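Local coordinates for protein BsaWI endonuclease (Geobacillus stearothermophilus, PDB 4ZSF) that is a restriction endonuclease of the PD-(D/E)XK class that binds DNA and probably cleaves it with the help of a metal ion, at residues A[3-11]-A[52-63]; A[199-209]-A[225-235]. One frame throughout, in Å; residues are numbered along the deposited sequence. Where two conformers were deposited one is given.

Interaction 1: A[3-11]-A[52-63]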
loop_
_atom_site.group_PDB
_atom_site.type_symbol
_atom_site.label_atom_id
_atom_site.label_comp_id
_atom_site.label_asym_id
_atom_site.label_seq_id
_atom_site.Cartn_x
_atom_site.Cartn_y
_atom_site.Cartn_z
ATOM N N PHE A 3 -26.203 11.095 17.875
ATOM C CA PHE A 3 -25.547 9.801 17.569
ATOM C C PHE A 3 -24.061 9.899 17.849
ATOM O O PHE A 3 -23.406 8.891 18.164
ATOM C CB PHE A 3 -25.781 9.377 16.094
ATOM C CG PHE A 3 -24.948 10.143 15.099
ATOM C CD1 PHE A 3 -23.696 9.672 14.707
ATOM C CD2 PHE A 3 -25.435 11.314 14.506
ATOM C CE1 PHE A 3 -22.915 10.353 13.788
ATOM C CE2 PHE A 3 -24.655 12.018 13.599
ATOM C CZ PHE A 3 -23.385 11.543 13.227
ATOM N N PHE A 4 -23.494 11.091 17.653
ATOM C CA PHE A 4 -22.056 11.238 17.798
ATOM C C PHE A 4 -21.662 11.100 19.279
ATOM O O PHE A 4 -20.725 10.359 19.604
ATOM C CB PHE A 4 -21.574 12.565 17.213
ATOM C CG PHE A 4 -20.105 12.731 17.253
ATOM C CD1 PHE A 4 -19.480 13.205 18.396
ATOM C CD2 PHE A 4 -19.344 12.465 16.156
ATOM C CE1 PHE A 4 -18.080 13.355 18.437
ATOM C CE2 PHE A 4 -17.934 12.638 16.191
ATOM C CZ PHE A 4 -17.331 13.079 17.343
ATOM N N GLU A 5 -22.385 11.804 20.163
ATOM C CA GLU A 5 -22.204 11.658 21.607
ATOM C C GLU A 5 -22.393 10.230 22.052
ATOM O O GLU A 5 -21.660 9.746 22.909
ATOM C CB GLU A 5 -23.191 12.540 22.377
ATOM C CG GLU A 5 -23.044 13.997 22.003
ATOM C CD GLU A 5 -24.137 14.879 22.653
ATOM O OE1 GLU A 5 -25.350 14.551 22.606
ATOM O OE2 GLU A 5 -23.757 15.915 23.222
ATOM N N TYR A 6 -23.403 9.576 21.506
ATOM C CA TYR A 6 -23.692 8.204 21.847
ATOM C C TYR A 6 -22.484 7.317 21.469
ATOM O O TYR A 6 -22.116 6.411 22.225
ATOM C CB TYR A 6 -24.947 7.706 21.123
ATOM C CG TYR A 6 -25.269 6.271 21.437
ATOM C CD1 TYR A 6 -25.949 5.943 22.592
ATOM C CD2 TYR A 6 -24.827 5.235 20.612
ATOM C CE1 TYR A 6 -26.228 4.609 22.928
ATOM C CE2 TYR A 6 -25.102 3.909 20.933
ATOM C CZ TYR A 6 -25.809 3.608 22.075
ATOM O OH TYR A 6 -26.085 2.308 22.374
ATOM N N CYS A 7 -21.928 7.550 20.294
ATOM C CA CYS A 7 -20.809 6.657 19.832
ATOM C C CYS A 7 -19.592 6.853 20.696
ATOM O O CYS A 7 -18.907 5.888 21.052
ATOM C CB CYS A 7 -20.422 6.915 18.391
ATOM S SG CYS A 7 -21.634 6.247 17.261
ATOM N N ILE A 8 -19.316 8.108 21.017
ATOM C CA ILE A 8 -18.128 8.439 21.802
ATOM C C ILE A 8 -18.228 7.710 23.160
ATOM O O ILE A 8 -17.261 7.054 23.644
ATOM C CB ILE A 8 -18.031 9.962 22.083
ATOM C CG1 ILE A 8 -17.694 10.791 20.833
ATOM C CG2 ILE A 8 -17.070 10.258 23.231
ATOM C CD1 ILE A 8 -16.727 10.182 19.929
ATOM N N SER A 9 -19.402 7.804 23.770
ATOM C CA SER A 9 -19.556 7.333 25.144
ATOM C C SER A 9 -19.656 5.812 25.151
ATOM O O SER A 9 -19.129 5.149 26.039
ATOM C CB SER A 9 -20.783 7.981 25.812
ATOM O OG SER A 9 -21.983 7.425 25.314
ATOM N N THR A 10 -20.304 5.256 24.136
ATOM C CA THR A 10 -20.496 3.816 24.065
ATOM C C THR A 10 -19.195 3.068 23.732
ATOM O O THR A 10 -18.893 2.026 24.353
ATOM C CB THR A 10 -21.595 3.481 23.042
ATOM O OG1 THR A 10 -22.836 4.110 23.461
ATOM C CG2 THR A 10 -21.791 1.962 22.882
ATOM N N TYR A 11 -18.420 3.612 22.778
ATOM C CA TYR A 11 -17.106 2.987 22.444
ATOM C C TYR A 11 -16.241 2.930 23.740
ATOM O O TYR A 11 -15.624 1.914 24.055
ATOM C CB TYR A 11 -16.423 3.795 21.373
ATOM C CG TYR A 11 -14.986 3.372 21.166
ATOM C CD1 TYR A 11 -13.992 3.963 21.931
ATOM C CD2 TYR A 11 -14.645 2.386 20.249
ATOM C CE1 TYR A 11 -12.656 3.590 21.784
ATOM C CE2 TYR A 11 -13.312 1.994 20.087
ATOM C CZ TYR A 11 -12.340 2.603 20.885
ATOM O OH TYR A 11 -11.032 2.250 20.771
ATOM N N ILE A 52 -22.125 7.205 11.336
ATOM C CA ILE A 52 -21.859 6.468 12.564
ATOM C C ILE A 52 -20.410 5.914 12.608
ATOM O O ILE A 52 -19.695 6.035 13.630
ATOM C CB ILE A 52 -22.894 5.342 12.699
ATOM C CG1 ILE A 52 -24.271 6.018 12.849
ATOM C CG2 ILE A 52 -22.597 4.528 13.950
ATOM C CD1 ILE A 52 -25.364 5.019 13.100
ATOM N N TRP A 53 -19.985 5.310 11.520
ATOM C CA TRP A 53 -18.627 4.759 11.449
ATOM C C TRP A 53 -17.614 5.873 11.693
ATOM O O TRP A 53 -16.636 5.672 12.372
ATOM C CB TRP A 53 -18.378 4.152 10.066
ATOM C CG TRP A 53 -17.154 3.252 9.948
ATOM C CD1 TRP A 53 -16.064 3.433 9.125
ATOM C CD2 TRP A 53 -16.964 1.996 10.601
ATOM N NE1 TRP A 53 -15.223 2.349 9.240
ATOM C CE2 TRP A 53 -15.731 1.470 10.154
ATOM C CE3 TRP A 53 -17.717 1.262 11.527
ATOM C CZ2 TRP A 53 -15.258 0.231 10.568
ATOM C CZ3 TRP A 53 -17.238 0.039 11.965
ATOM C CH2 TRP A 53 -15.980 -0.455 11.493
ATOM N N LYS A 54 -17.868 7.060 11.127
ATOM C CA LYS A 54 -16.962 8.201 11.399
ATOM C C LYS A 54 -16.925 8.647 12.874
ATOM O O LYS A 54 -15.899 9.075 13.370
ATOM C CB LYS A 54 -17.372 9.414 10.527
ATOM C CG LYS A 54 -17.039 9.235 9.096
ATOM C CD LYS A 54 -17.468 10.515 8.352
ATOM N N ALA A 55 -18.039 8.523 13.585
ATOM C CA ALA A 55 -18.061 8.868 15.004
ATOM C C ALA A 55 -17.297 7.809 15.832
ATOM O O ALA A 55 -16.590 8.130 16.781
ATOM C CB ALA A 55 -19.536 8.980 15.466
ATOM N N VAL A 56 -17.405 6.561 15.409
ATOM C CA VAL A 56 -16.644 5.471 16.051
ATOM C C VAL A 56 -15.134 5.682 15.831
ATOM O O VAL A 56 -14.287 5.517 16.705
ATOM C CB VAL A 56 -17.064 4.118 15.448
ATOM C CG1 VAL A 56 -16.183 2.987 16.023
ATOM C CG2 VAL A 56 -18.568 3.864 15.850
ATOM N N TYR A 57 -14.819 6.037 14.614
ATOM C CA TYR A 57 -13.395 6.428 14.292
ATOM C C TYR A 57 -12.900 7.530 15.231
ATOM O O TYR A 57 -11.782 7.450 15.774
ATOM C CB TYR A 57 -13.350 6.897 12.875
ATOM C CG TYR A 57 -12.107 7.651 12.455
ATOM C CD1 TYR A 57 -10.934 6.949 12.163
ATOM C CD2 TYR A 57 -12.116 9.045 12.336
ATOM C CE1 TYR A 57 -9.756 7.665 11.654
ATOM C CE2 TYR A 57 -10.949 9.781 11.876
ATOM C CZ TYR A 57 -9.808 9.064 11.532
ATOM O OH TYR A 57 -8.727 9.811 11.053
ATOM N N SER A 58 -13.720 8.559 15.401
ATOM C CA SER A 58 -13.393 9.673 16.282
ATOM C C SER A 58 -13.095 9.161 17.687
ATOM O O SER A 58 -12.135 9.597 18.313
ATOM C CB SER A 58 -14.540 10.690 16.341
ATOM O OG SER A 58 -14.183 11.804 17.148
ATOM N N ALA A 59 -13.918 8.225 18.174
ATOM C CA ALA A 59 -13.777 7.724 19.546
ATOM C C ALA A 59 -12.493 6.927 19.642
ATOM O O ALA A 59 -11.731 7.059 20.614
ATOM C CB ALA A 59 -14.998 6.850 19.941
ATOM N N HIS A 60 -12.240 6.124 18.633
ATOM C CA HIS A 60 -11.058 5.263 18.677
ATOM C C HIS A 60 -9.815 6.145 18.587
ATOM O O HIS A 60 -8.849 5.969 19.333
ATOM C CB HIS A 60 -11.048 4.233 17.525
ATOM C CG HIS A 60 -9.825 3.353 17.516
ATOM N ND1 HIS A 60 -9.650 2.309 18.413
ATOM C CD2 HIS A 60 -8.714 3.372 16.730
ATOM C CE1 HIS A 60 -8.499 1.704 18.154
ATOM N NE2 HIS A 60 -7.916 2.315 17.129
ATOM N N MET A 61 -9.838 7.088 17.650
ATOM C CA MET A 61 -8.685 8.019 17.573
ATOM C C MET A 61 -8.421 8.808 18.881
ATOM O O MET A 61 -7.262 9.005 19.249
ATOM C CB MET A 61 -8.877 9.020 16.421
ATOM C CG MET A 61 -8.947 8.409 15.037
ATOM S SD MET A 61 -7.345 7.692 14.559
ATOM C CE MET A 61 -6.425 9.221 14.199
ATOM N N ASP A 62 -9.485 9.258 19.567
ATOM C CA ASP A 62 -9.353 9.976 20.834
ATOM C C ASP A 62 -8.702 9.073 21.881
ATOM O O ASP A 62 -7.819 9.521 22.627
ATOM C CB ASP A 62 -10.715 10.472 21.352
ATOM C CG ASP A 62 -10.582 11.433 22.543
ATOM O OD1 ASP A 62 -9.482 11.972 22.817
ATOM O OD2 ASP A 62 -11.609 11.661 23.198
ATOM N N ARG A 63 -9.170 7.830 21.994
ATOM C CA ARG A 63 -8.603 6.929 22.995
ATOM C C ARG A 63 -7.102 6.671 22.744
ATOM O O ARG A 63 -6.282 6.726 23.664
ATOM C CB ARG A 63 -9.332 5.595 23.056
ATOM C CG ARG A 63 -8.808 4.749 24.267
ATOM C CD ARG A 63 -9.554 3.453 24.338
ATOM N NE ARG A 63 -9.237 2.581 23.205
ATOM C CZ ARG A 63 -8.117 1.875 23.042
ATOM N NH1 ARG A 63 -7.155 1.883 23.961
ATOM N NH2 ARG A 63 -7.969 1.128 21.939
#

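Interaction 2: A[199-209]-A[225-235]. With nucleotides of chain B.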
loop_
_atom_site.group_PDB
_atom_site.type_symbol
_atom_site.label_atom_id
_atom_site.label_comp_id
_atom_site.label_asym_id
_atom_site.label_seq_id
_atom_site.Cartn_x
_atom_site.Cartn_y
_atom_site.Cartn_z
ATOM N N LEU A 199 20.284 -2.473 8.936
ATOM C CA LEU A 199 21.410 -3.389 8.690
ATOM C C LEU A 199 22.062 -3.833 10.014
ATOM O O LEU A 199 22.935 -4.707 10.027
ATOM C CB LEU A 199 22.448 -2.775 7.731
ATOM C CG LEU A 199 21.943 -2.608 6.268
ATOM C CD1 LEU A 199 22.948 -1.852 5.368
ATOM C CD2 LEU A 199 21.544 -3.888 5.557
ATOM N N LYS A 200 21.587 -3.258 11.120
ATOM C CA LYS A 200 21.841 -3.820 12.439
ATOM C C LYS A 200 21.462 -5.299 12.421
ATOM O O LYS A 200 22.226 -6.146 12.877
ATOM C CB LYS A 200 21.053 -3.074 13.524
ATOM N N MET A 201 20.296 -5.624 11.879
ATOM C CA MET A 201 19.921 -7.025 11.788
ATOM C C MET A 201 20.786 -7.760 10.730
ATOM O O MET A 201 20.891 -7.320 9.568
ATOM C CB MET A 201 18.417 -7.157 11.488
ATOM N N PRO A 202 21.438 -8.872 11.139
ATOM C CA PRO A 202 22.172 -9.765 10.225
ATOM C C PRO A 202 21.345 -10.163 8.995
ATOM O O PRO A 202 21.888 -10.369 7.903
ATOM C CB PRO A 202 22.463 -10.987 11.089
ATOM C CG PRO A 202 22.547 -10.435 12.465
ATOM C CD PRO A 202 21.523 -9.334 12.535
ATOM N N LYS A 203 20.029 -10.268 9.176
ATOM C CA LYS A 203 19.155 -10.605 8.062
ATOM C C LYS A 203 19.344 -9.642 6.898
ATOM O O LYS A 203 19.461 -10.065 5.748
ATOM C CB LYS A 203 17.684 -10.609 8.491
ATOM C CG LYS A 203 16.723 -10.808 7.325
ATOM C CD LYS A 203 15.372 -10.175 7.584
ATOM C CE LYS A 203 14.362 -10.518 6.494
ATOM N NZ LYS A 203 14.018 -11.964 6.500
ATOM N N PHE A 204 19.388 -8.354 7.181
ATOM C CA PHE A 204 19.440 -7.405 6.108
ATOM C C PHE A 204 20.830 -7.330 5.431
ATOM O O PHE A 204 20.935 -7.209 4.197
ATOM C CB PHE A 204 18.956 -6.068 6.634
ATOM C CG PHE A 204 17.465 -6.068 6.979
ATOM C CD1 PHE A 204 17.030 -6.045 8.307
ATOM C CD2 PHE A 204 16.503 -6.124 5.966
ATOM C CE1 PHE A 204 15.680 -6.038 8.616
ATOM C CE2 PHE A 204 15.144 -6.130 6.271
ATOM C CZ PHE A 204 14.734 -6.087 7.603
ATOM N N ILE A 205 21.894 -7.498 6.206
ATOM C CA ILE A 205 23.210 -7.684 5.587
ATOM C C ILE A 205 23.194 -8.877 4.614
ATOM O O ILE A 205 23.742 -8.791 3.511
ATOM C CB ILE A 205 24.300 -7.887 6.666
ATOM C CG1 ILE A 205 24.579 -6.555 7.369
ATOM C CG2 ILE A 205 25.600 -8.379 6.063
ATOM C CD1 ILE A 205 25.276 -6.749 8.740
ATOM N N ALA A 206 22.528 -9.964 5.014
ATOM C CA ALA A 206 22.449 -11.178 4.207
ATOM C C ALA A 206 21.620 -10.948 2.938
ATOM O O ALA A 206 21.964 -11.456 1.864
ATOM C CB ALA A 206 21.864 -12.341 5.041
ATOM N N MET A 207 20.542 -10.177 3.067
ATOM C CA MET A 207 19.712 -9.828 1.909
ATOM C C MET A 207 20.505 -9.101 0.846
ATOM O O MET A 207 20.192 -9.252 -0.350
ATOM C CB MET A 207 18.528 -8.936 2.287
ATOM C CG MET A 207 17.477 -9.648 3.065
ATOM S SD MET A 207 15.889 -8.786 3.080
ATOM C CE MET A 207 15.188 -9.393 1.547
ATOM N N VAL A 208 21.491 -8.295 1.256
ATOM C CA VAL A 208 22.275 -7.534 0.273
ATOM C C VAL A 208 23.387 -8.441 -0.241
ATOM O O VAL A 208 23.572 -8.585 -1.451
ATOM C CB VAL A 208 22.883 -6.225 0.870
ATOM C CG1 VAL A 208 23.866 -5.527 -0.097
ATOM C CG2 VAL A 208 21.731 -5.295 1.351
ATOM N N ASN A 209 24.141 -9.033 0.683
ATOM C CA ASN A 209 25.396 -9.697 0.310
ATOM C C ASN A 209 25.242 -11.151 -0.047
ATOM O O ASN A 209 26.154 -11.735 -0.665
ATOM C CB ASN A 209 26.436 -9.596 1.451
ATOM C CG ASN A 209 26.980 -8.190 1.612
ATOM O OD1 ASN A 209 27.071 -7.414 0.626
ATOM N ND2 ASN A 209 27.360 -7.848 2.852
ATOM N N VAL A 225 25.102 3.410 1.439
ATOM C CA VAL A 225 24.340 3.860 2.609
ATOM C C VAL A 225 24.933 5.150 3.146
ATOM O O VAL A 225 26.164 5.232 3.295
ATOM C CB VAL A 225 24.365 2.771 3.764
ATOM C CG1 VAL A 225 23.518 3.250 5.007
ATOM C CG2 VAL A 225 23.920 1.432 3.210
ATOM N N PHE A 226 24.067 6.137 3.464
ATOM C CA PHE A 226 24.549 7.364 4.115
ATOM C C PHE A 226 24.947 7.114 5.580
ATOM O O PHE A 226 24.195 7.338 6.498
ATOM C CB PHE A 226 23.487 8.452 4.028
ATOM C CG PHE A 226 23.370 9.069 2.673
ATOM C CD1 PHE A 226 24.066 10.243 2.378
ATOM C CD2 PHE A 226 22.542 8.562 1.720
ATOM C CE1 PHE A 226 23.964 10.842 1.143
ATOM C CE2 PHE A 226 22.432 9.175 0.463
ATOM C CZ PHE A 226 23.175 10.327 0.186
ATOM N N TRP A 227 26.146 6.607 5.788
ATOM C CA TRP A 227 26.623 6.425 7.140
ATOM C C TRP A 227 28.174 6.382 7.044
ATOM O O TRP A 227 28.713 6.428 5.941
ATOM C CB TRP A 227 26.023 5.147 7.752
ATOM C CG TRP A 227 26.395 3.820 7.161
ATOM C CD1 TRP A 227 27.345 3.550 6.187
ATOM C CD2 TRP A 227 25.837 2.557 7.537
ATOM N NE1 TRP A 227 27.378 2.198 5.936
ATOM C CE2 TRP A 227 26.465 1.566 6.762
ATOM C CE3 TRP A 227 24.846 2.171 8.467
ATOM C CZ2 TRP A 227 26.130 0.189 6.864
ATOM C CZ3 TRP A 227 24.501 0.795 8.566
ATOM C CH2 TRP A 227 25.144 -0.172 7.768
ATOM N N ASP A 228 28.852 6.234 8.168
ATOM C CA ASP A 228 30.317 6.208 8.143
ATOM C C ASP A 228 30.876 4.828 8.489
ATOM O O ASP A 228 32.084 4.667 8.719
ATOM C CB ASP A 228 30.873 7.262 9.097
ATOM C CG ASP A 228 30.152 7.278 10.429
ATOM O OD1 ASP A 228 30.004 6.198 11.043
ATOM O OD2 ASP A 228 29.709 8.376 10.842
ATOM N N LYS A 229 30.007 3.824 8.509
ATOM C CA LYS A 229 30.467 2.482 8.806
ATOM C C LYS A 229 31.314 1.989 7.630
ATOM O O LYS A 229 30.927 2.148 6.474
ATOM C CB LYS A 229 29.272 1.525 9.020
ATOM C CG LYS A 229 28.436 1.779 10.277
ATOM N N PRO A 230 32.421 1.302 7.901
ATOM C CA PRO A 230 33.231 0.735 6.826
ATOM C C PRO A 230 32.503 -0.276 5.988
ATOM O O PRO A 230 31.580 -0.956 6.488
ATOM C CB PRO A 230 34.362 0.045 7.551
ATOM C CG PRO A 230 34.420 0.751 8.913
ATOM C CD PRO A 230 33.043 1.140 9.237
ATOM N N THR A 231 32.955 -0.414 4.749
ATOM C CA THR A 231 32.403 -1.363 3.804
ATOM C C THR A 231 32.242 -2.781 4.354
ATOM O O THR A 231 33.186 -3.335 4.959
ATOM C CB THR A 231 33.273 -1.404 2.562
ATOM O OG1 THR A 231 33.184 -0.116 1.950
ATOM C CG2 THR A 231 32.785 -2.526 1.574
ATOM N N ILE A 232 31.044 -3.363 4.138
ATOM C CA ILE A 232 30.824 -4.790 4.431
ATOM C C ILE A 232 30.486 -5.472 3.122
ATOM O O ILE A 232 29.340 -5.430 2.699
ATOM C CB ILE A 232 29.651 -5.016 5.448
ATOM C CG1 ILE A 232 29.885 -4.202 6.705
ATOM C CG2 ILE A 232 29.533 -6.526 5.780
ATOM C CD1 ILE A 232 28.601 -4.048 7.568
ATOM N N ASP A 233 31.494 -6.007 2.447
ATOM C CA ASP A 233 31.319 -6.663 1.152
ATOM C C ASP A 233 30.709 -5.709 0.108
ATOM O O ASP A 233 31.451 -4.907 -0.473
ATOM C CB ASP A 233 30.474 -7.929 1.316
ATOM C CG ASP A 233 30.523 -8.840 0.083
ATOM O OD1 ASP A 233 31.162 -8.491 -0.951
ATOM O OD2 ASP A 233 29.891 -9.905 0.170
ATOM N N ARG A 234 29.399 -5.772 -0.133
ATOM C CA ARG A 234 28.782 -4.889 -1.156
ATOM C C ARG A 234 27.993 -3.762 -0.525
ATOM O O ARG A 234 27.287 -3.044 -1.235
ATOM C CB ARG A 234 27.844 -5.701 -2.067
ATOM C CG ARG A 234 28.578 -6.819 -2.841
ATOM C CD ARG A 234 27.510 -7.773 -3.450
ATOM N NE ARG A 234 28.071 -8.847 -4.286
ATOM C CZ ARG A 234 28.414 -8.734 -5.574
ATOM N NH1 ARG A 234 28.281 -7.571 -6.222
ATOM N NH2 ARG A 234 28.920 -9.825 -6.199
ATOM N N ILE A 235 28.142 -3.578 0.792
ATOM C CA ILE A 235 27.459 -2.476 1.478
ATOM C C ILE A 235 28.477 -1.375 1.725
ATOM O O ILE A 235 29.383 -1.529 2.564
ATOM C CB ILE A 235 26.861 -2.901 2.776
ATOM C CG1 ILE A 235 25.811 -4.040 2.516
ATOM C CG2 ILE A 235 26.175 -1.748 3.406
ATOM C CD1 ILE A 235 25.380 -4.744 3.822
ATOM P P DC B 3 12.019 -12.107 9.444
ATOM O OP1 DC B 3 12.518 -13.366 8.846
ATOM O OP2 DC B 3 12.786 -10.827 9.466
ATOM O "O5'" DC B 3 10.618 -11.737 8.771
ATOM C "C5'" DC B 3 9.622 -12.701 8.616
ATOM C "C4'" DC B 3 8.354 -12.003 8.214
ATOM O "O4'" DC B 3 7.651 -11.507 9.414
ATOM C "C3'" DC B 3 8.576 -10.756 7.325
ATOM O "O3'" DC B 3 7.585 -10.703 6.369
ATOM C "C2'" DC B 3 8.379 -9.605 8.303
ATOM C "C1'" DC B 3 7.218 -10.193 9.097
ATOM N N1 DC B 3 6.881 -9.471 10.308
ATOM C C2 DC B 3 5.636 -9.723 10.906
ATOM O O2 DC B 3 4.907 -10.594 10.414
ATOM N N3 DC B 3 5.294 -9.035 12.007
ATOM C C4 DC B 3 6.129 -8.121 12.525
ATOM N N4 DC B 3 5.765 -7.500 13.653
ATOM C C5 DC B 3 7.403 -7.837 11.916
ATOM C C6 DC B 3 7.720 -8.522 10.811
HETATM O O HOH W 1 28.187 -10.665 -2.082
#

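Interaction 1: A[3-11]-A[52-63]
C7 against A55 and Y11 against A59 form the middle and one end of the face that helix 3-22 turns to helix 49-65, a pairing inside the all-helical N-terminal region of the chain; F3 on I52 forms the other end. The axes of the two segments approach to 8.3 Å and cross at -42°, with N-to-C directions roughly alike. Small residues permit this closeness: A55 and A59 lie one helical turn apart, and C7 CB meets A55 CB at 3.7 Å while SG faces the branches of I52 and V56. F4 slants across the same alanine from the outer flank, F4 CZ lying 3.4 Å from S58 OG, and I8 CD1 settles near A59 CB.

Y11 can be traced atom by atom. Its CB and CG both rest on A59 CB. With CG anti to the backbone N (chi1 169°), the ring is thrown across the partner helix, Y11 CD1 3.6 Å from A59 CB, and one face comes over the backbone N of H60. CE1 then passes A59 O and R63 NE, whereas CE2 runs beside H60 ND1. At the tip, OH is gripped from two directions. Y11 OH hydrogen-bonds H60 ND1 at 2.7 Å, either atom being a possible donor, and it accepts from R63.

Partners beyond the segments fix both of these groups. H60 NE2 is hydrogen-bonded to S82 of the second subunit, so the imidazole connects the helix pair to the dimer contact; R63 forms a salt bridge with E25 through NH1. A32 of helix 25-43 also packs on Y11. The arginine bond is nearly straight: R63 NE stands 3.0 Å from Y11 OH with an N-H...O angle of 169°, and the hydroxyl oxygen lies in the guanidinium plane.

Interaction 2: A[199-209]-A[225-235]
N209, the last residue of helix 202-209, faces the type II' turn I232-I235, N209 CA 6.1 Å from R234 CA, where the beta-alpha-beta crossover meets the entry to edge strand 235-238. CG of N209 stands beside its own backbone N (chi1 -71°), which sets the amide alongside the turn. N209 OD1 accepts from R234 N at 2.9 Å, the donor lying above the carbonyl plane. N209 ND2 gives a bond to I232 O at 3.1 Å. I232 O also takes the turn's own bond from I235 N, the two donors arriving from opposite faces. With an alanine here both amide bonds go, and the R234 N-H is likely to lose its acceptor, setting the turn free to shift against the helix end.

One water accepts from R234 NE and donates to N209 O and D233 OD2. Outside the segments, D233 pairs with K268 and R234 NH1 with W267 O.

The apolar contacts run from V208, beside N209, back to L199 in the loop before the helix. V208 CG1 packs on I235 CG1 at 3.6 Å; L199 and I235 meet tip to tip, and L199 CD1 also touches W227 CH2 at 3.7 Å. On the helix, K203 makes a weak bond to a phosphate oxygen of DC3 of chain B. The chemistry thus divides: L199, V208 and I235 meet by apolar packing, while the N209 amide binds the turn's backbone and the water links N209 O to the D233 and R234 side chains.

How the interactions relate
From the N terminus, helix 3-22 is followed by helix 25-43, and helix 49-65 then returns to the first: interaction 1 closes a mostly helical loop of 40 residues. The long helix 70-103 leads away to the domain of PD-(D/E)XK nuclease type, with its six-stranded mixed sheet. There interaction 2 closes a much shorter span, 15 residues between helix 202-209 and the stretch beginning in strand 222-226. The two contacts run in series, neither nested nor crossed, with centres 46 Å apart and nearest atoms about 26 Å apart. One ties together the N-terminal helices, the other a crossover helix to the edge of the sheet.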